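Local coordinates for cobalamin biosynthesis protein (cbiD) (Archaeoglobus fulgidus, PDB 1SR8), which probably catalyses the S-adenosyl-L-methionine-dependent methylation of C-1 in cobalt-precorrin-5B, giving cobalt-precorrin-6A in the anaerobic route to adenosylcobalamin, at residues T46-A51 with I104-E109; A52-A57 with G85-R90; V63-V68 with D75-V80; F118-G123 with R157-D162. All blocks are in the same frame, centred on the assembly; numbering follows the deposited sequence.

Contact 1 (T46-A51 with I104-E109); sequences TTASAA and IIFEAE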
loop_
_atom_site.group_PDB
_atom_site.type_symbol
_atom_site.label_atom_id
_atom_site.label_comp_id
_atom_site.label_asym_id
_atom_site.label_seq_id
_atom_site.Cartn_x
_atom_site.Cartn_y
_atom_site.Cartn_z
ATOM N N THR A 46 -1.426 6.278 -4.382
ATOM C CA THR A 46 -1.094 7.496 -3.658
ATOM C C THR A 46 -0.241 8.427 -4.513
ATOM O O THR A 46 -0.357 9.648 -4.416
ATOM C CB THR A 46 -0.338 7.187 -2.370
ATOM O OG1 THR A 46 -1.199 6.480 -1.469
ATOM C CG2 THR A 46 0.137 8.476 -1.716
ATOM N N THR A 47 0.617 7.850 -5.346
ATOM C CA THR A 47 1.483 8.645 -6.209
ATOM C C THR A 47 0.618 9.328 -7.260
ATOM O O THR A 47 0.834 10.496 -7.600
ATOM C CB THR A 47 2.549 7.768 -6.885
ATOM O OG1 THR A 47 3.336 7.120 -5.873
ATOM C CG2 THR A 47 3.459 8.614 -7.768
ATOM N N ALA A 48 -0.382 8.608 -7.754
ATOM C CA ALA A 48 -1.294 9.168 -8.742
ATOM C C ALA A 48 -2.069 10.332 -8.113
ATOM O O ALA A 48 -2.268 11.382 -8.742
ATOM C CB ALA A 48 -2.257 8.089 -9.235
ATOM N N SER A 49 -2.500 10.145 -6.865
ATOM C CA SER A 49 -3.246 11.179 -6.159
ATOM C C SER A 49 -2.399 12.428 -6.005
ATOM O O SER A 49 -2.880 13.546 -6.219
ATOM C CB SER A 49 -3.671 10.683 -4.775
ATOM O OG SER A 49 -4.638 9.658 -4.882
ATOM N N ALA A 50 -1.138 12.235 -5.630
ATOM C CA ALA A 50 -0.229 13.356 -5.443
ATOM C C ALA A 50 -0.068 14.130 -6.744
ATOM O O ALA A 50 -0.108 15.363 -6.742
ATOM C CB ALA A 50 1.127 12.863 -4.944
ATOM N N ALA A 51 0.102 13.412 -7.852
ATOM C CA ALA A 51 0.260 14.054 -9.161
ATOM C C ALA A 51 -0.960 14.903 -9.492
ATOM O O ALA A 51 -0.834 16.057 -9.895
ATOM C CB ALA A 51 0.478 13.004 -10.251
ATOM N N ILE A 104 9.011 4.655 -10.385
ATOM C CA ILE A 104 8.251 4.915 -11.604
ATOM C C ILE A 104 7.587 6.301 -11.569
ATOM O O ILE A 104 7.039 6.718 -10.548
ATOM C CB ILE A 104 7.189 3.816 -11.832
ATOM C CG1 ILE A 104 6.928 3.662 -13.329
ATOM C CG2 ILE A 104 5.896 4.159 -11.102
ATOM C CD1 ILE A 104 6.292 2.357 -13.700
ATOM N N ILE A 105 7.647 7.019 -12.686
ATOM C CA ILE A 105 7.067 8.353 -12.755
ATOM C C ILE A 105 5.587 8.404 -13.116
ATOM O O ILE A 105 5.117 7.695 -14.007
ATOM C CB ILE A 105 7.812 9.235 -13.777
ATOM C CG1 ILE A 105 9.214 9.571 -13.268
ATOM C CG2 ILE A 105 7.029 10.510 -14.032
ATOM C CD1 ILE A 105 9.221 10.499 -12.082
ATOM N N PHE A 106 4.869 9.270 -12.411
ATOM C CA PHE A 106 3.448 9.506 -12.648
ATOM C C PHE A 106 3.299 10.951 -13.096
ATOM O O PHE A 106 3.835 11.859 -12.464
ATOM C CB PHE A 106 2.628 9.297 -11.368
ATOM C CG PHE A 106 2.140 7.890 -11.186
ATOM C CD1 PHE A 106 0.825 7.558 -11.479
ATOM C CD2 PHE A 106 3.001 6.893 -10.752
ATOM C CE1 PHE A 106 0.376 6.246 -11.341
ATOM C CE2 PHE A 106 2.562 5.587 -10.612
ATOM C CZ PHE A 106 1.250 5.262 -10.907
ATOM N N GLU A 107 2.588 11.165 -14.196
ATOM C CA GLU A 107 2.368 12.517 -14.685
ATOM C C GLU A 107 0.881 12.828 -14.643
ATOM O O GLU A 107 0.043 11.970 -14.940
ATOM C CB GLU A 107 2.870 12.681 -16.121
ATOM C CG GLU A 107 4.321 12.332 -16.342
ATOM C CD GLU A 107 4.812 12.807 -17.698
ATOM O OE1 GLU A 107 4.042 12.706 -18.680
ATOM O OE2 GLU A 107 5.968 13.274 -17.784
ATOM N N ALA A 108 0.567 14.065 -14.267
ATOM C CA ALA A 108 -0.810 14.536 -14.189
ATOM C C ALA A 108 -0.914 15.860 -14.928
ATOM O O ALA A 108 -0.086 16.761 -14.740
ATOM C CB ALA A 108 -1.234 14.716 -12.735
ATOM N N GLU A 109 -1.939 15.980 -15.757
ATOM C CA GLU A 109 -2.143 17.191 -16.531
ATOM C C GLU A 109 -3.581 17.670 -16.388
ATOM O O GLU A 109 -4.506 16.884 -16.572
ATOM C CB GLU A 109 -1.843 16.900 -18.006
ATOM C CG GLU A 109 -1.970 18.095 -18.924
ATOM C CD GLU A 109 -0.624 18.690 -19.286
ATOM O OE1 GLU A 109 -0.424 19.906 -19.055
ATOM O OE2 GLU A 109 0.230 17.933 -19.807
#
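Thr47 and Ala48 lie over one face of the Phe106 ring. The two partners divide the ring: the methyl of Thr47 meets the CD2 side, with CG2 3.5 Å from Phe106 CD2, whereas Ala48 takes the other flank, its CB 3.8 Å from Phe106 CE1. Near the rim, Ala48 N lies 4.0 Å above the ring plane. The Thr47 and Phe106 side chains cross at about a right angle. A chi1 of -59° decides which branch of Thr47 does the touching: CG2 stands anti to the backbone N and reaches the ring, while OG1 is hydrogen-bonded to the carbonyl O of Thr43, so the polar branch has its own partner. One helical turn further on the spacing is set by two methyl groups, with Ala51 CB 3.5 Å from Ala108 CB; the carbonyl O of Ala51 is closer still, 3.2 Å from Ala108 CB. An alanine in place of Phe106 would remove the ring and would probably leave a gap beneath Thr47 and Ala48, with the Thr47 methyl robbed of its apolar partner. On the strand, Phe106 and Ala108 point to the helix, while Ile105, Glu107 and Glu109 point away. That alternation, with segment axes 7.6 Å apart and inclined by 35°, fits helix 44-57 packed on one face of the six-stranded mixed sheet, an alpha/beta layer arrangement.

Contact 2 (A52-A57 with G85-R90); sequences AVAAIA and GFARVR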
loop_
_atom_site.group_PDB
_atom_site.type_symbol
_atom_site.label_atom_id
_atom_site.label_comp_id
_atom_site.label_asym_id
_atom_site.label_seq_id
_atom_site.Cartn_x
_atom_site.Cartn_y
_atom_site.Cartn_z
ATOM N N ALA A 52 -2.145 14.332 -9.309
ATOM C CA ALA A 52 -3.386 15.048 -9.592
ATOM C C ALA A 52 -3.528 16.297 -8.735
ATOM O O ALA A 52 -3.828 17.377 -9.243
ATOM C CB ALA A 52 -4.575 14.131 -9.365
ATOM N N VAL A 53 -3.324 16.147 -7.431
ATOM C CA VAL A 53 -3.430 17.277 -6.520
ATOM C C VAL A 53 -2.410 18.371 -6.846
ATOM O O VAL A 53 -2.736 19.557 -6.814
ATOM C CB VAL A 53 -3.245 16.821 -5.065
ATOM C CG1 VAL A 53 -3.192 18.014 -4.147
ATOM C CG2 VAL A 53 -4.390 15.903 -4.666
ATOM N N ALA A 54 -1.180 17.974 -7.170
ATOM C CA ALA A 54 -0.131 18.941 -7.495
ATOM C C ALA A 54 -0.425 19.696 -8.795
ATOM O O ALA A 54 -0.141 20.884 -8.911
ATOM C CB ALA A 54 1.217 18.237 -7.589
ATOM N N ALA A 55 -0.989 19.009 -9.777
ATOM C CA ALA A 55 -1.308 19.654 -11.038
ATOM C C ALA A 55 -2.333 20.778 -10.843
ATOM O O ALA A 55 -2.186 21.865 -11.412
ATOM C CB ALA A 55 -1.830 18.620 -12.033
ATOM N N ILE A 56 -3.366 20.518 -10.039
ATOM C CA ILE A 56 -4.416 21.508 -9.764
ATOM C C ILE A 56 -3.881 22.675 -8.934
ATOM O O ILE A 56 -4.131 23.835 -9.235
ATOM C CB ILE A 56 -5.613 20.876 -8.989
ATOM C CG1 ILE A 56 -6.361 19.884 -9.888
ATOM C CG2 ILE A 56 -6.557 21.969 -8.494
ATOM C CD1 ILE A 56 -7.510 19.186 -9.197
ATOM N N ALA A 57 -3.153 22.350 -7.879
ATOM C CA ALA A 57 -2.575 23.349 -7.007
ATOM C C ALA A 57 -1.565 24.242 -7.737
ATOM O O ALA A 57 -1.502 25.446 -7.484
ATOM C CB ALA A 57 -1.901 22.659 -5.839
ATOM N N GLY A 85 -0.393 23.586 -13.979
ATOM C CA GLY A 85 -1.265 22.513 -14.417
ATOM C C GLY A 85 -0.600 21.207 -14.800
ATOM O O GLY A 85 -1.279 20.273 -15.228
ATOM N N PHE A 86 0.719 21.124 -14.661
ATOM C CA PHE A 86 1.424 19.895 -14.993
ATOM C C PHE A 86 2.194 19.424 -13.772
ATOM O O PHE A 86 2.780 20.235 -13.056
ATOM C CB PHE A 86 2.398 20.133 -16.140
ATOM C CG PHE A 86 3.166 18.905 -16.545
ATOM C CD1 PHE A 86 2.564 17.914 -17.310
ATOM C CD2 PHE A 86 4.485 18.731 -16.140
ATOM C CE1 PHE A 86 3.265 16.766 -17.665
ATOM C CE2 PHE A 86 5.195 17.588 -16.488
ATOM C CZ PHE A 86 4.588 16.605 -17.249
ATOM N N ALA A 87 2.189 18.119 -13.525
ATOM C CA ALA A 87 2.910 17.566 -12.377
ATOM C C ALA A 87 3.594 16.251 -12.713
ATOM O O ALA A 87 3.126 15.476 -13.536
ATOM C CB ALA A 87 1.971 17.372 -11.192
ATOM N N ARG A 88 4.716 16.017 -12.051
ATOM C CA ARG A 88 5.517 14.822 -12.248
ATOM C C ARG A 88 5.842 14.325 -10.841
ATOM O O ARG A 88 6.406 15.072 -10.037
ATOM C CB ARG A 88 6.793 15.211 -12.991
ATOM C CG ARG A 88 7.643 14.064 -13.446
ATOM C CD ARG A 88 8.943 14.559 -14.077
ATOM N NE ARG A 88 9.729 13.449 -14.615
ATOM C CZ ARG A 88 9.435 12.791 -15.737
ATOM N NH1 ARG A 88 8.372 13.140 -16.455
ATOM N NH2 ARG A 88 10.195 11.767 -16.128
ATOM N N VAL A 89 5.474 13.085 -10.533
ATOM C CA VAL A 89 5.732 12.532 -9.200
ATOM C C VAL A 89 6.291 11.129 -9.308
ATOM O O VAL A 89 5.775 10.305 -10.051
ATOM C CB VAL A 89 4.447 12.476 -8.350
ATOM C CG1 VAL A 89 4.785 12.064 -6.928
ATOM C CG2 VAL A 89 3.751 13.825 -8.358
ATOM N N ARG A 90 7.346 10.853 -8.557
ATOM C CA ARG A 90 7.973 9.543 -8.599
ATOM C C ARG A 90 7.534 8.724 -7.389
ATOM O O ARG A 90 7.516 9.215 -6.261
ATOM C CB ARG A 90 9.504 9.702 -8.598
ATOM C CG ARG A 90 10.307 8.453 -8.982
ATOM C CD ARG A 90 11.828 8.710 -8.903
ATOM N NE ARG A 90 12.310 9.687 -9.881
ATOM C CZ ARG A 90 12.469 9.438 -11.178
ATOM N NH1 ARG A 90 12.191 8.239 -11.670
ATOM N NH2 ARG A 90 12.903 10.392 -11.994
#
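The carbonyl O of Ala55 has two partners: a hydrogen bond with Ser58 OG and a CA-H...O contact from Gly85 CA at 3.2 Å. The same hydroxyl also bonds to the backbone N of Gly85, and in this way bridges the last turn of helix 44-57 to the start of strand 86-90. This is helix-on-sheet packing of an alpha/beta layer, in which the helix runs roughly antiparallel along the strand that returns from the tight turn after strand 76-83, with 148° between the segment axes. These axes come within 6.5 Å of each other. The 154° angle at the hydrogen shows that the Gly85 contact is fairly straight. Gly85 itself has a positive phi (82°); a CB there would run into the carbonyl O before it, which by itself explains the glycine. Beyond the bend, small groups set the close spacing. The Ala87 methyl points to the helix and meets the backbone as well as side chains, its CB 3.7 Å from Ala55 N. Phe86 and Arg88, its neighbours in the strand, point away, and Arg88 forms a salt bridge with Glu107 on the other face of the sheet. Val89 turns to the helix side too and packs on Val78 and Val80. Ala54 completes the methyl layer, its CB 3.8 Å from Ala87 CB, and on the neighbouring helix position Ala55 CB lies 3.6 Å from Gly85 O.

Contact 3 (V63-V68 with D75-V80); sequences VEKVKV and DVEVEV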
loop_
_atom_site.group_PDB
_atom_site.type_symbol
_atom_site.label_atom_id
_atom_site.label_comp_id
_atom_site.label_asym_id
_atom_site.label_seq_id
_atom_site.Cartn_x
_atom_site.Cartn_y
_atom_site.Cartn_z
ATOM N N VAL A 63 4.355 24.630 -6.714
ATOM C CA VAL A 63 4.215 23.486 -5.817
ATOM C C VAL A 63 5.462 22.613 -5.805
ATOM O O VAL A 63 6.089 22.382 -6.840
ATOM C CB VAL A 63 3.011 22.588 -6.233
ATOM C CG1 VAL A 63 2.724 21.558 -5.151
ATOM C CG2 VAL A 63 1.788 23.441 -6.500
ATOM N N GLU A 64 5.808 22.124 -4.619
ATOM C CA GLU A 64 6.962 21.260 -4.456
ATOM C C GLU A 64 6.582 20.078 -3.592
ATOM O O GLU A 64 7.296 19.084 -3.545
ATOM C CB GLU A 64 8.104 22.021 -3.796
ATOM C CG GLU A 64 8.673 23.135 -4.652
ATOM C CD GLU A 64 9.712 23.951 -3.912
ATOM O OE1 GLU A 64 9.334 24.729 -3.000
ATOM O OE2 GLU A 64 10.908 23.800 -4.243
ATOM N N LYS A 65 5.456 20.209 -2.899
ATOM C CA LYS A 65 4.925 19.165 -2.023
ATOM C C LYS A 65 3.418 19.340 -1.908
ATOM O O LYS A 65 2.901 20.455 -1.977
ATOM C CB LYS A 65 5.519 19.263 -0.616
ATOM C CG LYS A 65 7.008 19.015 -0.536
ATOM C CD LYS A 65 7.552 19.353 0.861
ATOM C CE LYS A 65 9.090 19.235 0.929
ATOM N NZ LYS A 65 9.650 19.661 2.250
ATOM N N VAL A 66 2.711 18.234 -1.748
ATOM C CA VAL A 66 1.265 18.290 -1.580
ATOM C C VAL A 66 0.914 17.278 -0.508
ATOM O O VAL A 66 1.699 16.382 -0.199
ATOM C CB VAL A 66 0.492 17.915 -2.875
ATOM C CG1 VAL A 66 0.914 18.814 -4.024
ATOM C CG2 VAL A 66 0.724 16.456 -3.218
ATOM N N LYS A 67 -0.260 17.434 0.076
ATOM C CA LYS A 67 -0.701 16.503 1.087
ATOM C C LYS A 67 -1.884 15.755 0.491
ATOM O O LYS A 67 -2.796 16.367 -0.063
ATOM C CB LYS A 67 -1.117 17.261 2.344
ATOM C CG LYS A 67 -1.532 16.373 3.507
ATOM C CD LYS A 67 -1.631 17.170 4.806
ATOM C CE LYS A 67 -0.249 17.686 5.248
ATOM N NZ LYS A 67 0.404 18.631 4.271
ATOM N N VAL A 68 -1.857 14.432 0.568
ATOM C CA VAL A 68 -2.960 13.645 0.038
ATOM C C VAL A 68 -3.521 12.704 1.098
ATOM O O VAL A 68 -2.792 12.229 1.977
ATOM C CB VAL A 68 -2.528 12.817 -1.192
ATOM C CG1 VAL A 68 -2.232 13.736 -2.357
ATOM C CG2 VAL A 68 -1.307 11.997 -0.859
ATOM N N ASP A 75 -3.028 11.091 6.192
ATOM C CA ASP A 75 -2.606 11.993 5.123
ATOM C C ASP A 75 -1.097 11.929 4.994
ATOM O O ASP A 75 -0.390 11.852 5.998
ATOM C CB ASP A 75 -3.024 13.430 5.415
ATOM C CG ASP A 75 -4.522 13.595 5.512
ATOM O OD1 ASP A 75 -5.257 12.863 4.824
ATOM O OD2 ASP A 75 -4.962 14.472 6.271
ATOM N N VAL A 76 -0.605 11.950 3.761
ATOM C CA VAL A 76 0.832 11.880 3.526
ATOM C C VAL A 76 1.317 13.019 2.659
ATOM O O VAL A 76 0.663 13.401 1.696
ATOM C CB VAL A 76 1.235 10.570 2.824
ATOM C CG1 VAL A 76 2.749 10.534 2.622
ATOM C CG2 VAL A 76 0.796 9.387 3.648
ATOM N N GLU A 77 2.476 13.560 3.000
ATOM C CA GLU A 77 3.038 14.645 2.225
ATOM C C GLU A 77 3.974 14.022 1.187
ATOM O O GLU A 77 4.838 13.203 1.511
ATOM C CB GLU A 77 3.783 15.585 3.158
ATOM C CG GLU A 77 4.321 16.827 2.514
ATOM C CD GLU A 77 4.970 17.736 3.537
ATOM O OE1 GLU A 77 4.232 18.363 4.334
ATOM O OE2 GLU A 77 6.219 17.802 3.555
ATOM N N VAL A 78 3.773 14.400 -0.072
ATOM C CA VAL A 78 4.559 13.873 -1.184
ATOM C C VAL A 78 5.280 14.996 -1.930
ATOM O O VAL A 78 4.696 16.048 -2.221
ATOM C CB VAL A 78 3.641 13.118 -2.200
ATOM C CG1 VAL A 78 4.456 12.554 -3.354
ATOM C CG2 VAL A 78 2.894 12.001 -1.492
ATOM N N GLU A 79 6.555 14.766 -2.230
ATOM C CA GLU A 79 7.342 15.741 -2.967
ATOM C C GLU A 79 7.011 15.590 -4.444
ATOM O O GLU A 79 6.964 14.482 -4.971
ATOM C CB GLU A 79 8.838 15.526 -2.721
ATOM C CG GLU A 79 9.273 15.968 -1.334
ATOM C CD GLU A 79 10.634 16.645 -1.338
ATOM O OE1 GLU A 79 11.660 15.936 -1.455
ATOM O OE2 GLU A 79 10.673 17.896 -1.235
ATOM N N VAL A 80 6.768 16.713 -5.105
ATOM C CA VAL A 80 6.410 16.692 -6.510
ATOM C C VAL A 80 7.147 17.785 -7.276
ATOM O O VAL A 80 7.805 18.646 -6.684
ATOM C CB VAL A 80 4.889 16.931 -6.692
ATOM C CG1 VAL A 80 4.091 15.932 -5.886
ATOM C CG2 VAL A 80 4.533 18.345 -6.260
HETATM O O HOH W 1 10.034 18.433 -4.191
#
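The flat carboxylates of Glu77 and Glu79 come at the aliphatic chain of Lys65 from two sides: Glu79 OE2 lies 3.0 Å from Lys65 CE, and Glu77 OE2 lies 3.4 Å from Lys65 CD. The extended chain carries Lys65 NZ past both carboxylates, 4.0 Å from Glu79 OE2, beyond a salt bridge. Lys67, bent at chi3 and chi4, makes a long salt bridge to Glu77, 3.8 Å from Lys67 NZ to Glu77 OE1. These charged residues line the exposed face of an antiparallel beta hairpin whose strand 63-68 is an edge strand of its sheet. Lys65-Glu79 and Lys67-Glu77 are non-hydrogen-bonded pairs; Val66-Val78 and Val68-Val76, hydrogen-bonded pairs, fill the opposite face. There Ala50 of helix 44-57 packs on Val66, Val68 and Val78, and Ala54 on Val66 and Val80; Val76 lies against Leu29 and Thr70. In Val68 a chi1 of -68° leaves CG2 between the backbone N and the carbonyl carbon, 3.5 Å from Val76 O. Val66 and Val78 exchange two backbone hydrogen bonds. Where the chain turns its corner at Glu64, the hydrogen bond from Val80 N to Glu64 O, 2.9 Å, comes from above the carbonyl plane, 56° out of it.

Contact 4 (F118-G123 with R157-D162); sequences FGRGVG and RISVPD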
loop_
_atom_site.group_PDB
_atom_site.type_symbol
_atom_site.label_atom_id
_atom_site.label_comp_id
_atom_site.label_asym_id
_atom_site.label_seq_id
_atom_site.Cartn_x
_atom_site.Cartn_y
_atom_site.Cartn_z
ATOM N N PHE A 118 -7.334 8.550 -17.162
ATOM C CA PHE A 118 -6.071 7.824 -17.176
ATOM C C PHE A 118 -5.556 7.645 -18.602
ATOM O O PHE A 118 -6.262 7.117 -19.463
ATOM C CB PHE A 118 -6.279 6.473 -16.489
ATOM C CG PHE A 118 -6.749 6.602 -15.068
ATOM C CD1 PHE A 118 -5.846 6.895 -14.051
ATOM C CD2 PHE A 118 -8.104 6.525 -14.760
ATOM C CE1 PHE A 118 -6.284 7.119 -12.742
ATOM C CE2 PHE A 118 -8.556 6.748 -13.453
ATOM C CZ PHE A 118 -7.643 7.047 -12.443
ATOM N N GLY A 119 -4.321 8.081 -18.847
ATOM C CA GLY A 119 -3.767 7.976 -20.183
ATOM C C GLY A 119 -2.775 6.863 -20.443
ATOM O O GLY A 119 -2.941 5.735 -19.996
ATOM N N ARG A 120 -1.729 7.198 -21.188
ATOM C CA ARG A 120 -0.686 6.241 -21.547
ATOM C C ARG A 120 0.031 5.670 -20.331
ATOM O O ARG A 120 0.226 6.366 -19.336
ATOM C CB ARG A 120 0.352 6.914 -22.450
ATOM C CG ARG A 120 1.145 8.008 -21.751
ATOM C CD ARG A 120 2.338 8.475 -22.574
ATOM N NE ARG A 120 3.164 9.425 -21.833
ATOM C CZ ARG A 120 2.735 10.602 -21.374
ATOM N NH1 ARG A 120 1.479 10.994 -21.578
ATOM N NH2 ARG A 120 3.565 11.392 -20.705
ATOM N N GLY A 121 0.430 4.403 -20.431
ATOM C CA GLY A 121 1.147 3.756 -19.348
ATOM C C GLY A 121 0.268 3.064 -18.327
ATOM O O GLY A 121 0.767 2.300 -17.502
ATOM N N VAL A 122 -1.031 3.357 -18.368
ATOM C CA VAL A 122 -2.002 2.748 -17.459
ATOM C C VAL A 122 -2.682 1.617 -18.226
ATOM O O VAL A 122 -3.361 1.857 -19.220
ATOM C CB VAL A 122 -3.073 3.775 -16.997
ATOM C CG1 VAL A 122 -4.059 3.116 -16.026
ATOM C CG2 VAL A 122 -2.393 4.970 -16.332
ATOM N N GLY A 123 -2.483 0.386 -17.763
ATOM C CA GLY A 123 -3.059 -0.768 -18.425
ATOM C C GLY A 123 -4.571 -0.772 -18.551
ATOM O O GLY A 123 -5.280 -0.071 -17.833
ATOM N N ARG A 157 -5.709 14.369 -16.272
ATOM C CA ARG A 157 -5.435 13.082 -16.891
ATOM C C ARG A 157 -4.141 12.616 -16.239
ATOM O O ARG A 157 -3.149 13.352 -16.201
ATOM C CB ARG A 157 -5.270 13.210 -18.411
ATOM C CG ARG A 157 -4.813 11.918 -19.108
ATOM C CD ARG A 157 -5.277 11.862 -20.573
ATOM N NE ARG A 157 -5.198 13.175 -21.211
ATOM C CZ ARG A 157 -4.075 13.883 -21.319
ATOM N NH1 ARG A 157 -2.928 13.397 -20.843
ATOM N NH2 ARG A 157 -4.108 15.096 -21.856
ATOM N N ILE A 158 -4.176 11.407 -15.690
ATOM C CA ILE A 158 -3.021 10.822 -15.021
ATOM C C ILE A 158 -2.371 9.808 -15.964
ATOM O O ILE A 158 -3.049 8.927 -16.497
ATOM C CB ILE A 158 -3.457 10.122 -13.710
ATOM C CG1 ILE A 158 -4.128 11.145 -12.780
ATOM C CG2 ILE A 158 -2.253 9.442 -13.060
ATOM C CD1 ILE A 158 -4.772 10.545 -11.550
ATOM N N SER A 159 -1.062 9.944 -16.177
ATOM C CA SER A 159 -0.334 9.046 -17.074
ATOM C C SER A 159 0.956 8.524 -16.468
ATOM O O SER A 159 1.497 9.103 -15.528
ATOM C CB SER A 159 0.015 9.758 -18.387
ATOM O OG SER A 159 -1.150 10.192 -19.064
ATOM N N VAL A 160 1.448 7.430 -17.041
ATOM C CA VAL A 160 2.689 6.804 -16.601
ATOM C C VAL A 160 3.579 6.594 -17.843
ATOM O O VAL A 160 3.479 5.581 -18.539
ATOM C CB VAL A 160 2.397 5.457 -15.909
ATOM C CG1 VAL A 160 3.664 4.901 -15.287
ATOM C CG2 VAL A 160 1.310 5.651 -14.862
ATOM N N PRO A 161 4.459 7.565 -18.130
ATOM C CA PRO A 161 5.386 7.555 -19.268
ATOM C C PRO A 161 6.051 6.219 -19.601
ATOM O O PRO A 161 6.109 5.836 -20.771
ATOM C CB PRO A 161 6.392 8.629 -18.890
ATOM C CG PRO A 161 5.528 9.634 -18.193
ATOM C CD PRO A 161 4.663 8.769 -17.301
ATOM N N ASP A 162 6.552 5.506 -18.591
ATOM C CA ASP A 162 7.211 4.223 -18.841
ATOM C C ASP A 162 6.348 3.064 -18.392
ATOM O O ASP A 162 6.838 1.952 -18.198
ATOM C CB ASP A 162 8.552 4.144 -18.108
ATOM C CG ASP A 162 9.507 5.246 -18.512
ATOM O OD1 ASP A 162 9.754 5.422 -19.727
ATOM O OD2 ASP A 162 10.017 5.937 -17.608
HETATM O O HOH W 2 -1.451 10.251 -22.019
#
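The backbones of Phe118 and Ile158 run as a parallel bridge, extended by two bonds of opposite sense: Gly119 N donates to Ile158 O at 2.8 Å, and Val160 N to Arg120 O at an almost straight 172°. The two strands are joined by a beta-alpha-beta crossover through helix 133-149, whose Ile139 touches the side chains of both Phe118 and Ile158. Phe118 and Ile158 lie side by side and point the same way, both with chi1 of -59°, and Phe118 CE1 rests 3.9 Å from Ile158 CD1. Past the bridge the chain enters a type II beta turn from Gly119 to Val122. A CB on Gly119 would probably crowd Ser159 OG; on Gly121, whose phi is positive, it would strike Val160 O, to which Gly121 CA instead makes a CA-H...O contact at 3.1 Å. On the outer side Arg120, extended from CG to NE, lays one face of its guanidinium over Ser159 CB, 3.7 Å from Arg120 NH1. Its NH2, salt-bridged to Glu107, also lies 3.6 Å from Pro161 CG. Water 2 ties the turn to the strand: it accepts from Arg120 N at 3.2 Å and bonds to Ser159 OG at 3.0 Å.

Contacts 1 and 2 both use helix 44-57, the valines of contact 3 pack on it, and all four contacts reach one mixed sheet. Contacts 1 and 2, their centres about 7 Å apart, are joined between adjacent strands by a probable hydrogen bond from Phe106 N to Val89 O, 2.7 Å. Contact 3 continues the apolar layer, with Ala54 CB of contact 2 3.6 Å from Val80 CG2. Toward the other end, Glu107 serves as a shared carboxylate: OE1 forms a salt bridge with Arg120 NH2 of contact 4, and OE2 with Arg88 NH1 of contact 2 at 2.7 Å. Contacts 3 and 4 do not touch; their centres are about 20 Å apart. All four are structural packing of the sheet layer.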